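Local coordinates for uncharacterized protein (Legionella longbeachae NSW150, PDB 4JZA), which probably removes the 3-phosphate from phosphatidylinositol 3-phosphate, acting as a phosphoinositide phosphatase on lipids of the host cell, at residues A[698-708]-A[729-740]; A[756-765]-A[778-786]. All blocks are in the same frame, centred on the assembly; numbering follows the deposited sequence.

In the fold
Contacts 1 and 2 both lie in the phosphoinositide phosphatase C-terminal domain, an all-helical part set to one side of the chain. Their centres are about 50 Å and 38 Å from the centre of the chain and about 14 Å from each other. In sequence, 698-708/729-740 closes before 756-765/778-786 opens. In space, Gln735 on Val759 joins the consecutive helices 731-740 and 748-761, and Tyr778, whose OH packs against Gly732 and Ile733, brings helix 772-782 onto helix 731-740. The chain's large mixed beta sheet lies in another part of the protein; the CX5R sequence after its strand 545-549 is the likely phosphatase signature, and neither contact includes it.

Contact 1. Residues A[698-708]-A[729-740]; sequences LHSLINERNLF and TPDGIKQILELM
Ile702 carries the apolar packing of this contact as a knob in a hole formed by Ile733, Ile736, Leu737 and Met740. Its CD1 points between the two isoleucines, 3.8 Å from Ile736 CG2, while CG2, the other branch, lies against Leu737 CD2 at 3.7 Å. Ile702 meets the side chain of Ile736 at about a right angle but slides past that of Leu737 in the opposite direction. Toward the C-terminal end of helix 731-740, Met740, a selenomethionine, bends at chi3 (112°), which brings CE beside His699 CB at 3.6 Å and near the plane of the imidazole, at its edge. Helices 676-702 and 731-740 are two members of the helical C-terminal domain; their short segments run at 127° to each other, with Leu698 and Ile733 also touching helix 772-782.

The aromatic part is a CH-pi contact: Ile733 CG2 stands over one face of Phe708, 4.2 Å from the ring centroid, and Leu707 CB covers the opposite face. Pro730, the N-cap of helix 731-740, rests its CD 4.1 Å from Phe708 CB.

Two polar side chains reach the methyls of Leu737. Arg705 bends at chi3 and passes its guanidinium obliquely by Leu737 CD1. Asn703 ND2 donates to His699 O (3.0 Å), which holds the amide where OD1 touches Leu737 CD2.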
loop_
_atom_site.group_PDB
_atom_site.type_symbol
_atom_site.label_atom_id
_atom_site.label_comp_id
_atom_site.label_asym_id
_atom_site.label_seq_id
_atom_site.Cartn_x
_atom_site.Cartn_y
_atom_site.Cartn_z
ATOM N N LEU A 698 8.999 -47.603 2.398
ATOM C CA LEU A 698 10.400 -47.221 2.258
ATOM C C LEU A 698 11.354 -47.851 3.275
ATOM O O LEU A 698 12.497 -48.212 2.917
ATOM C CB LEU A 698 10.529 -45.723 2.282
ATOM C CG LEU A 698 11.864 -45.152 1.846
ATOM C CD1 LEU A 698 12.351 -45.630 0.487
ATOM C CD2 LEU A 698 11.739 -43.623 1.883
ATOM N N HIS A 699 10.880 -48.014 4.512
ATOM C CA HIS A 699 11.683 -48.596 5.564
ATOM C C HIS A 699 12.102 -49.966 5.107
ATOM O O HIS A 699 13.262 -50.320 5.218
ATOM C CB HIS A 699 10.932 -48.649 6.894
ATOM C CG HIS A 699 11.792 -49.006 8.062
ATOM N ND1 HIS A 699 11.955 -50.309 8.494
ATOM C CD2 HIS A 699 12.538 -48.241 8.886
ATOM C CE1 HIS A 699 12.764 -50.329 9.536
ATOM N NE2 HIS A 699 13.135 -49.088 9.791
ATOM N N SER A 700 11.184 -50.768 4.591
ATOM C CA SER A 700 11.571 -52.132 4.209
ATOM C C SER A 700 12.501 -52.102 3.044
ATOM O O SER A 700 13.551 -52.744 3.073
ATOM C CB SER A 700 10.385 -52.985 3.837
ATOM O OG SER A 700 9.285 -52.625 4.611
ATOM N N LEU A 701 12.122 -51.347 2.019
ATOM C CA LEU A 701 12.919 -51.300 0.783
ATOM C C LEU A 701 14.378 -50.796 0.989
ATOM O O LEU A 701 15.338 -51.412 0.520
ATOM C CB LEU A 701 12.200 -50.441 -0.264
ATOM C CG LEU A 701 12.935 -50.227 -1.588
ATOM C CD1 LEU A 701 13.267 -51.561 -2.189
ATOM C CD2 LEU A 701 12.127 -49.457 -2.584
ATOM N N ILE A 702 14.528 -49.682 1.696
ATOM C CA ILE A 702 15.852 -49.088 1.903
ATOM C C ILE A 702 16.776 -50.012 2.709
ATOM O O ILE A 702 17.977 -50.003 2.549
ATOM C CB ILE A 702 15.701 -47.739 2.607
ATOM C CG1 ILE A 702 16.746 -46.756 2.148
ATOM C CG2 ILE A 702 15.667 -47.895 4.124
ATOM C CD1 ILE A 702 16.189 -45.765 1.150
ATOM N N ASN A 703 16.213 -50.838 3.565
ATOM C CA ASN A 703 17.028 -51.743 4.347
ATOM C C ASN A 703 17.443 -52.986 3.589
ATOM O O ASN A 703 18.228 -53.728 4.113
ATOM C CB ASN A 703 16.387 -52.068 5.705
ATOM C CG ASN A 703 16.631 -50.951 6.740
ATOM O OD1 ASN A 703 17.755 -50.721 7.169
ATOM N ND2 ASN A 703 15.574 -50.247 7.133
ATOM N N GLU A 704 16.940 -53.207 2.372
ATOM C CA GLU A 704 17.585 -54.107 1.416
ATOM C C GLU A 704 18.644 -53.324 0.631
ATOM O O GLU A 704 18.472 -53.010 -0.542
ATOM C CB GLU A 704 16.571 -54.701 0.440
ATOM C CG GLU A 704 15.425 -55.460 1.086
ATOM C CD GLU A 704 15.785 -56.872 1.543
ATOM O OE1 GLU A 704 16.237 -57.700 0.693
ATOM O OE2 GLU A 704 15.573 -57.145 2.769
ATOM N N ARG A 705 19.766 -53.068 1.284
ATOM C CA ARG A 705 20.793 -52.094 0.830
ATOM C C ARG A 705 21.529 -52.492 -0.462
ATOM O O ARG A 705 22.080 -51.643 -1.164
ATOM C CB ARG A 705 21.810 -51.806 1.965
ATOM C CG ARG A 705 21.156 -51.642 3.343
ATOM C CD ARG A 705 22.105 -51.113 4.392
ATOM N NE ARG A 705 22.702 -49.863 3.919
ATOM C CZ ARG A 705 23.891 -49.397 4.291
ATOM N NH1 ARG A 705 24.634 -50.072 5.162
ATOM N NH2 ARG A 705 24.343 -48.254 3.790
ATOM N N ASN A 706 21.503 -53.775 -0.787
ATOM C CA ASN A 706 22.117 -54.265 -2.015
ATOM C C ASN A 706 21.550 -53.712 -3.317
ATOM O O ASN A 706 22.252 -53.619 -4.320
ATOM C CB ASN A 706 22.043 -55.786 -2.016
ATOM C CG ASN A 706 23.147 -56.411 -1.149
ATOM O OD1 ASN A 706 23.999 -55.705 -0.557
ATOM N ND2 ASN A 706 23.158 -57.746 -1.092
ATOM N N LEU A 707 20.266 -53.358 -3.281
ATOM C CA LEU A 707 19.524 -52.954 -4.464
ATOM C C LEU A 707 20.009 -51.640 -5.051
ATOM O O LEU A 707 19.644 -51.303 -6.176
ATOM C CB LEU A 707 18.043 -52.784 -4.098
ATOM C CG LEU A 707 17.295 -54.025 -3.651
ATOM C CD1 LEU A 707 15.840 -53.697 -3.354
ATOM C CD2 LEU A 707 17.393 -55.089 -4.744
ATOM N N PHE A 708 20.775 -50.888 -4.252
ATOM C CA PHE A 708 21.143 -49.514 -4.557
ATOM C C PHE A 708 22.556 -49.374 -5.097
ATOM O O PHE A 708 22.918 -48.317 -5.614
ATOM C CB PHE A 708 20.937 -48.663 -3.301
ATOM C CG PHE A 708 19.531 -48.661 -2.833
ATOM C CD1 PHE A 708 18.611 -47.844 -3.428
ATOM C CD2 PHE A 708 19.124 -49.502 -1.820
ATOM C CE1 PHE A 708 17.295 -47.851 -3.034
ATOM C CE2 PHE A 708 17.811 -49.526 -1.422
ATOM C CZ PHE A 708 16.901 -48.698 -2.030
ATOM N N THR A 729 27.001 -47.285 -1.976
ATOM C CA THR A 729 25.661 -46.751 -1.822
ATOM C C THR A 729 25.628 -45.263 -2.170
ATOM O O THR A 729 26.413 -44.515 -1.657
ATOM C CB THR A 729 25.165 -46.916 -0.377
ATOM O OG1 THR A 729 25.316 -48.272 0.065
ATOM C CG2 THR A 729 23.710 -46.575 -0.284
ATOM N N PRO A 730 24.700 -44.817 -3.017
ATOM C CA PRO A 730 24.549 -43.376 -3.236
ATOM C C PRO A 730 24.265 -42.586 -1.953
ATOM O O PRO A 730 23.528 -43.062 -1.061
ATOM C CB PRO A 730 23.336 -43.263 -4.175
ATOM C CG PRO A 730 22.979 -44.629 -4.604
ATOM C CD PRO A 730 23.678 -45.620 -3.709
ATOM N N ASP A 731 24.831 -41.389 -1.853
ATOM C CA ASP A 731 24.804 -40.632 -0.614
ATOM C C ASP A 731 23.391 -40.296 -0.152
ATOM O O ASP A 731 23.116 -40.342 1.074
ATOM C CB ASP A 731 25.638 -39.349 -0.738
ATOM C CG ASP A 731 26.034 -38.749 0.641
ATOM O OD1 ASP A 731 26.853 -39.415 1.376
ATOM O OD2 ASP A 731 25.538 -37.615 0.950
ATOM N N GLY A 732 22.511 -39.976 -1.111
ATOM C CA GLY A 732 21.096 -39.758 -0.818
ATOM C C GLY A 732 20.420 -40.897 -0.076
ATOM O O GLY A 732 19.690 -40.689 0.899
ATOM N N ILE A 733 20.724 -42.108 -0.497
ATOM C CA ILE A 733 20.209 -43.269 0.147
ATOM C C ILE A 733 20.815 -43.458 1.534
ATOM O O ILE A 733 20.084 -43.824 2.465
ATOM C CB ILE A 733 20.476 -44.502 -0.701
ATOM C CG1 ILE A 733 19.832 -44.391 -2.076
ATOM C CG2 ILE A 733 19.977 -45.755 0.006
ATOM C CD1 ILE A 733 18.322 -44.317 -2.056
ATOM N N LYS A 734 22.125 -43.199 1.678
ATOM C CA LYS A 734 22.791 -43.278 2.993
ATOM C C LYS A 734 22.133 -42.318 3.953
ATOM O O LYS A 734 21.892 -42.652 5.123
ATOM C CB LYS A 734 24.278 -42.950 2.921
ATOM C CG LYS A 734 25.129 -43.967 2.162
ATOM C CD LYS A 734 26.642 -43.779 2.366
ATOM C CE LYS A 734 27.002 -43.567 3.850
ATOM N NZ LYS A 734 28.401 -43.962 4.208
ATOM N N GLN A 735 21.817 -41.136 3.447
ATOM C CA GLN A 735 21.150 -40.145 4.240
ATOM C C GLN A 735 19.753 -40.500 4.677
ATOM O O GLN A 735 19.320 -40.084 5.759
ATOM C CB GLN A 735 21.067 -38.862 3.466
ATOM C CG GLN A 735 22.349 -38.085 3.581
ATOM C CD GLN A 735 22.201 -36.729 2.995
ATOM O OE1 GLN A 735 21.366 -35.901 3.461
ATOM N NE2 GLN A 735 22.968 -36.477 1.952
ATOM N N ILE A 736 19.046 -41.225 3.823
ATOM C CA ILE A 736 17.710 -41.664 4.127
ATOM C C ILE A 736 17.762 -42.807 5.116
ATOM O O ILE A 736 16.956 -42.844 5.994
ATOM C CB ILE A 736 16.922 -41.991 2.850
ATOM C CG1 ILE A 736 16.651 -40.683 2.093
ATOM C CG2 ILE A 736 15.610 -42.643 3.202
ATOM C CD1 ILE A 736 16.252 -40.863 0.650
ATOM N N LEU A 737 18.733 -43.698 5.036
ATOM C CA LEU A 737 18.979 -44.602 6.179
ATOM C C LEU A 737 19.241 -43.835 7.470
ATOM O O LEU A 737 18.615 -44.125 8.487
ATOM C CB LEU A 737 20.146 -45.547 5.924
ATOM C CG LEU A 737 19.795 -46.608 4.887
ATOM C CD1 LEU A 737 21.052 -47.048 4.168
ATOM C CD2 LEU A 737 19.091 -47.819 5.491
ATOM N N GLU A 738 20.163 -42.875 7.436
ATOM C CA GLU A 738 20.498 -42.103 8.633
ATOM C C GLU A 738 19.233 -41.529 9.278
ATOM O O GLU A 738 19.096 -41.543 10.493
ATOM C CB GLU A 738 21.486 -40.958 8.332
ATOM C CG GLU A 738 22.997 -41.220 8.495
ATOM C CD GLU A 738 23.426 -41.757 9.860
ATOM O OE1 GLU A 738 24.146 -41.025 10.572
ATOM O OE2 GLU A 738 23.093 -42.904 10.227
ATOM N N LEU A 739 18.307 -41.051 8.466
ATOM C CA LEU A 739 17.112 -40.410 8.969
ATOM C C LEU A 739 16.166 -41.412 9.562
ATOM O O LEU A 739 15.378 -41.054 10.436
ATOM C CB LEU A 739 16.378 -39.677 7.862
ATOM C CG LEU A 739 16.960 -38.302 7.516
ATOM C CD1 LEU A 739 16.434 -37.756 6.181
ATOM C CD2 LEU A 739 16.679 -37.311 8.634
HETATM N N MSE A 740 16.232 -42.650 9.079
HETATM C CA MSE A 740 15.351 -43.719 9.519
HETATM C C MSE A 740 15.947 -44.512 10.633
HETATM O O MSE A 740 15.329 -45.470 11.066
HETATM C CB MSE A 740 15.026 -44.661 8.342
HETATM C CG MSE A 740 13.956 -43.941 7.554
HETATM SE SE MSE A 740 13.540 -44.657 5.781
HETATM C CE MSE A 740 11.761 -45.233 6.344
#

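Contact 2. Residues A[756-765]-A[778-786]; sequences ILQVVSERPE and YGRLRSFLN
Val760 and Tyr778 mark the closest backbone approach, CA to CA 5.8 Å, and Leu757 faces Leu781 about one turn away. The axes of the short segments 756-761 and 778-782 come within 9.4 Å and run at 113° to each other, so the helices meet over a limited patch.

The two methyls of Val760 divide between neighbours on the second helix: CG1 lies on Arg782 CB (3.7 Å), and CG2 on Leu781 CB. With CG set beside its own backbone N, Leu781 reaches CD1 toward Ile756 CG2 (3.7 Å) while CD2 meets Leu757 CD2. Farther along, Leu785 CD1 touches Ser761 CB at 3.6 Å.

Two arginines, one from each segment, meet the loop that follows helix 748-761. Arg763 lays its aliphatic part across Tyr778, CG 3.7 Å from the ring centroid and 13° off the normal, a CH-pi contact over one face. Bends at chi2 and chi3 turn its guanidinium back, where NE donates to Val759 O (2.9 Å); Glu762 N reaches that oxygen from the opposite face of its carbonyl plane. Arg782 extends from the other helix to the loop, and Glu765 OE2 forms a salt bridge with its NE at 2.9 Å. The oxygen lies over a guanidinium face and no N-H points at it; Glu765 is poorly ordered, so the placement of its carboxylate is uncertain.

Helix 676-702 touches the pair at Leu757 and Phe784, helix 794-817 at Leu781 and Ser783; the steeply crossed pair with these two helices packed beside it forms part of the helical phosphoinositide phosphatase C-terminal domain.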
loop_
_atom_site.group_PDB
_atom_site.type_symbol
_atom_site.label_atom_id
_atom_site.label_comp_id
_atom_site.label_asym_id
_atom_site.label_seq_id
_atom_site.Cartn_x
_atom_site.Cartn_y
_atom_site.Cartn_z
ATOM N N ILE A 756 13.089 -36.415 4.378
ATOM C CA ILE A 756 13.457 -37.281 3.306
ATOM C C ILE A 756 13.261 -36.619 1.971
ATOM O O ILE A 756 14.054 -36.812 1.063
ATOM C CB ILE A 756 12.639 -38.551 3.361
ATOM C CG1 ILE A 756 13.145 -39.412 4.544
ATOM C CG2 ILE A 756 12.746 -39.333 2.048
ATOM C CD1 ILE A 756 12.248 -40.595 4.882
ATOM N N LEU A 757 12.196 -35.847 1.834
ATOM C CA LEU A 757 11.974 -35.101 0.624
ATOM C C LEU A 757 12.963 -33.946 0.390
ATOM O O LEU A 757 13.260 -33.628 -0.747
ATOM C CB LEU A 757 10.577 -34.547 0.635
ATOM C CG LEU A 757 9.380 -35.461 0.470
ATOM C CD1 LEU A 757 8.134 -34.691 0.888
ATOM C CD2 LEU A 757 9.233 -35.893 -0.974
ATOM N N GLN A 758 13.442 -33.305 1.452
ATOM C CA GLN A 758 14.595 -32.401 1.361
ATOM C C GLN A 758 15.822 -33.090 0.681
ATOM O O GLN A 758 16.447 -32.536 -0.243
ATOM C CB GLN A 758 15.032 -31.913 2.748
ATOM C CG GLN A 758 14.482 -30.552 3.146
ATOM C CD GLN A 758 14.370 -30.354 4.666
ATOM O OE1 GLN A 758 14.872 -31.134 5.476
ATOM N NE2 GLN A 758 13.709 -29.303 5.044
ATOM N N VAL A 759 16.179 -34.286 1.158
ATOM C CA VAL A 759 17.234 -35.032 0.532
ATOM C C VAL A 759 16.996 -35.267 -0.969
ATOM O O VAL A 759 17.831 -34.908 -1.794
ATOM C CB VAL A 759 17.386 -36.389 1.180
ATOM C CG1 VAL A 759 18.412 -37.200 0.402
ATOM C CG2 VAL A 759 17.836 -36.209 2.630
ATOM N N VAL A 760 15.857 -35.855 -1.302
ATOM C CA VAL A 760 15.492 -36.116 -2.679
ATOM C C VAL A 760 15.500 -34.867 -3.561
ATOM O O VAL A 760 15.911 -34.909 -4.704
ATOM C CB VAL A 760 14.072 -36.764 -2.767
ATOM C CG1 VAL A 760 13.529 -36.753 -4.206
ATOM C CG2 VAL A 760 14.092 -38.204 -2.237
ATOM N N SER A 761 15.002 -33.758 -3.035
ATOM C CA SER A 761 14.890 -32.552 -3.843
ATOM C C SER A 761 16.266 -32.038 -4.286
ATOM O O SER A 761 16.335 -31.298 -5.253
ATOM C CB SER A 761 14.254 -31.463 -3.023
ATOM O OG SER A 761 15.138 -31.038 -1.966
ATOM N N GLU A 762 17.337 -32.398 -3.542
ATOM C CA GLU A 762 18.736 -32.061 -3.891
ATOM C C GLU A 762 19.369 -33.018 -4.930
ATOM O O GLU A 762 20.433 -32.701 -5.475
ATOM C CB GLU A 762 19.629 -32.122 -2.654
ATOM C CG GLU A 762 19.306 -31.111 -1.559
ATOM C CD GLU A 762 19.964 -31.466 -0.215
ATOM O OE1 GLU A 762 20.478 -32.626 -0.017
ATOM O OE2 GLU A 762 19.950 -30.550 0.645
ATOM N N ARG A 763 18.749 -34.180 -5.175
ATOM C CA ARG A 763 19.364 -35.169 -6.019
ATOM C C ARG A 763 19.290 -34.716 -7.477
ATOM O O ARG A 763 18.448 -33.920 -7.842
ATOM C CB ARG A 763 18.677 -36.524 -5.908
ATOM C CG ARG A 763 18.597 -37.130 -4.532
ATOM C CD ARG A 763 19.958 -37.285 -3.911
ATOM N NE ARG A 763 20.131 -36.307 -2.871
ATOM C CZ ARG A 763 21.232 -36.147 -2.153
ATOM N NH1 ARG A 763 22.303 -36.885 -2.386
ATOM N NH2 ARG A 763 21.230 -35.242 -1.183
ATOM N N PRO A 764 20.221 -35.176 -8.320
ATOM C CA PRO A 764 20.151 -34.860 -9.729
ATOM C C PRO A 764 18.991 -35.566 -10.367
ATOM O O PRO A 764 18.666 -36.620 -9.937
ATOM C CB PRO A 764 21.447 -35.421 -10.258
ATOM C CG PRO A 764 22.374 -35.293 -9.135
ATOM C CD PRO A 764 21.567 -35.607 -7.923
ATOM N N GLU A 765 18.427 -35.004 -11.422
ATOM C CA GLU A 765 17.201 -35.472 -12.038
ATOM C C GLU A 765 17.445 -36.770 -12.733
ATOM O O GLU A 765 16.749 -37.713 -12.481
ATOM C CB GLU A 765 16.718 -34.479 -13.078
ATOM C CG GLU A 765 15.237 -34.584 -13.400
ATOM C CD GLU A 765 14.431 -33.665 -12.507
ATOM O OE1 GLU A 765 13.904 -32.638 -12.995
ATOM O OE2 GLU A 765 14.366 -33.956 -11.297
ATOM N N TYR A 778 13.979 -42.177 -5.523
ATOM C CA TYR A 778 14.140 -40.774 -5.874
ATOM C C TYR A 778 13.026 -40.274 -6.767
ATOM O O TYR A 778 12.427 -39.200 -6.537
ATOM C CB TYR A 778 15.472 -40.540 -6.604
ATOM C CG TYR A 778 16.744 -40.672 -5.778
ATOM C CD1 TYR A 778 16.716 -40.965 -4.417
ATOM C CD2 TYR A 778 18.000 -40.493 -6.379
ATOM C CE1 TYR A 778 17.886 -41.078 -3.692
ATOM C CE2 TYR A 778 19.171 -40.579 -5.652
ATOM C CZ TYR A 778 19.117 -40.886 -4.315
ATOM O OH TYR A 778 20.282 -40.980 -3.585
ATOM N N GLY A 779 12.743 -41.041 -7.810
ATOM C CA GLY A 779 11.715 -40.649 -8.787
ATOM C C GLY A 779 10.317 -40.485 -8.225
ATOM O O GLY A 779 9.615 -39.549 -8.515
ATOM N N ARG A 780 9.887 -41.425 -7.418
ATOM C CA ARG A 780 8.529 -41.351 -6.867
ATOM C C ARG A 780 8.388 -40.265 -5.837
ATOM O O ARG A 780 7.400 -39.513 -5.872
ATOM C CB ARG A 780 8.126 -42.669 -6.205
ATOM C CG ARG A 780 8.019 -43.808 -7.178
ATOM C CD ARG A 780 6.826 -43.652 -8.063
ATOM N NE ARG A 780 6.794 -44.720 -9.036
ATOM C CZ ARG A 780 5.822 -44.918 -9.918
ATOM N NH1 ARG A 780 4.799 -44.133 -9.961
ATOM N NH2 ARG A 780 5.844 -45.952 -10.720
ATOM N N LEU A 781 9.335 -40.224 -4.890
ATOM C CA LEU A 781 9.344 -39.181 -3.901
ATOM C C LEU A 781 9.405 -37.837 -4.601
ATOM O O LEU A 781 8.699 -36.913 -4.225
ATOM C CB LEU A 781 10.498 -39.349 -2.945
ATOM C CG LEU A 781 10.146 -40.395 -1.884
ATOM C CD1 LEU A 781 11.363 -40.838 -1.095
ATOM C CD2 LEU A 781 9.110 -39.871 -0.919
ATOM N N ARG A 782 10.217 -37.697 -5.636
ATOM C CA ARG A 782 10.291 -36.394 -6.262
ATOM C C ARG A 782 8.974 -36.069 -6.939
ATOM O O ARG A 782 8.576 -34.901 -7.065
ATOM C CB ARG A 782 11.476 -36.308 -7.207
ATOM C CG ARG A 782 11.655 -35.013 -7.999
ATOM C CD ARG A 782 12.684 -35.230 -9.144
ATOM N NE ARG A 782 13.993 -34.906 -8.611
ATOM C CZ ARG A 782 15.060 -35.695 -8.544
ATOM N NH1 ARG A 782 15.145 -36.933 -9.093
ATOM N NH2 ARG A 782 16.109 -35.187 -7.955
ATOM N N SER A 783 8.236 -37.087 -7.327
ATOM C CA SER A 783 6.929 -36.836 -7.976
ATOM C C SER A 783 5.924 -36.100 -7.069
ATOM O O SER A 783 4.982 -35.524 -7.576
ATOM C CB SER A 783 6.322 -38.113 -8.566
ATOM O OG SER A 783 5.433 -38.783 -7.678
ATOM N N PHE A 784 6.138 -36.103 -5.756
ATOM C CA PHE A 784 5.301 -35.331 -4.814
ATOM C C PHE A 784 5.641 -33.844 -4.707
ATOM O O PHE A 784 4.867 -33.094 -4.132
ATOM C CB PHE A 784 5.399 -35.883 -3.390
ATOM C CG PHE A 784 4.851 -37.246 -3.228
ATOM C CD1 PHE A 784 3.498 -37.462 -3.246
ATOM C CD2 PHE A 784 5.683 -38.295 -3.015
ATOM C CE1 PHE A 784 2.978 -38.728 -3.065
ATOM C CE2 PHE A 784 5.182 -39.570 -2.842
ATOM C CZ PHE A 784 3.823 -39.785 -2.863
ATOM N N LEU A 785 6.794 -33.455 -5.248
ATOM C CA LEU A 785 7.295 -32.099 -5.235
ATOM C C LEU A 785 6.967 -31.374 -6.510
ATOM O O LEU A 785 7.129 -30.177 -6.540
ATOM C CB LEU A 785 8.816 -32.090 -5.092
ATOM C CG LEU A 785 9.363 -32.730 -3.819
ATOM C CD1 LEU A 785 10.882 -32.589 -3.735
ATOM C CD2 LEU A 785 8.719 -32.180 -2.547
ATOM N N ASN A 786 6.595 -32.092 -7.574
ATOM C CA ASN A 786 6.085 -31.478 -8.821
ATOM C C ASN A 786 4.581 -31.674 -8.945
ATOM O O ASN A 786 3.955 -32.379 -8.140
ATOM C CB ASN A 786 6.761 -32.067 -10.048
ATOM C CG ASN A 786 8.272 -32.141 -9.889
ATOM O OD1 ASN A 786 8.903 -31.147 -9.599
ATOM N ND2 ASN A 786 8.851 -33.330 -10.052
#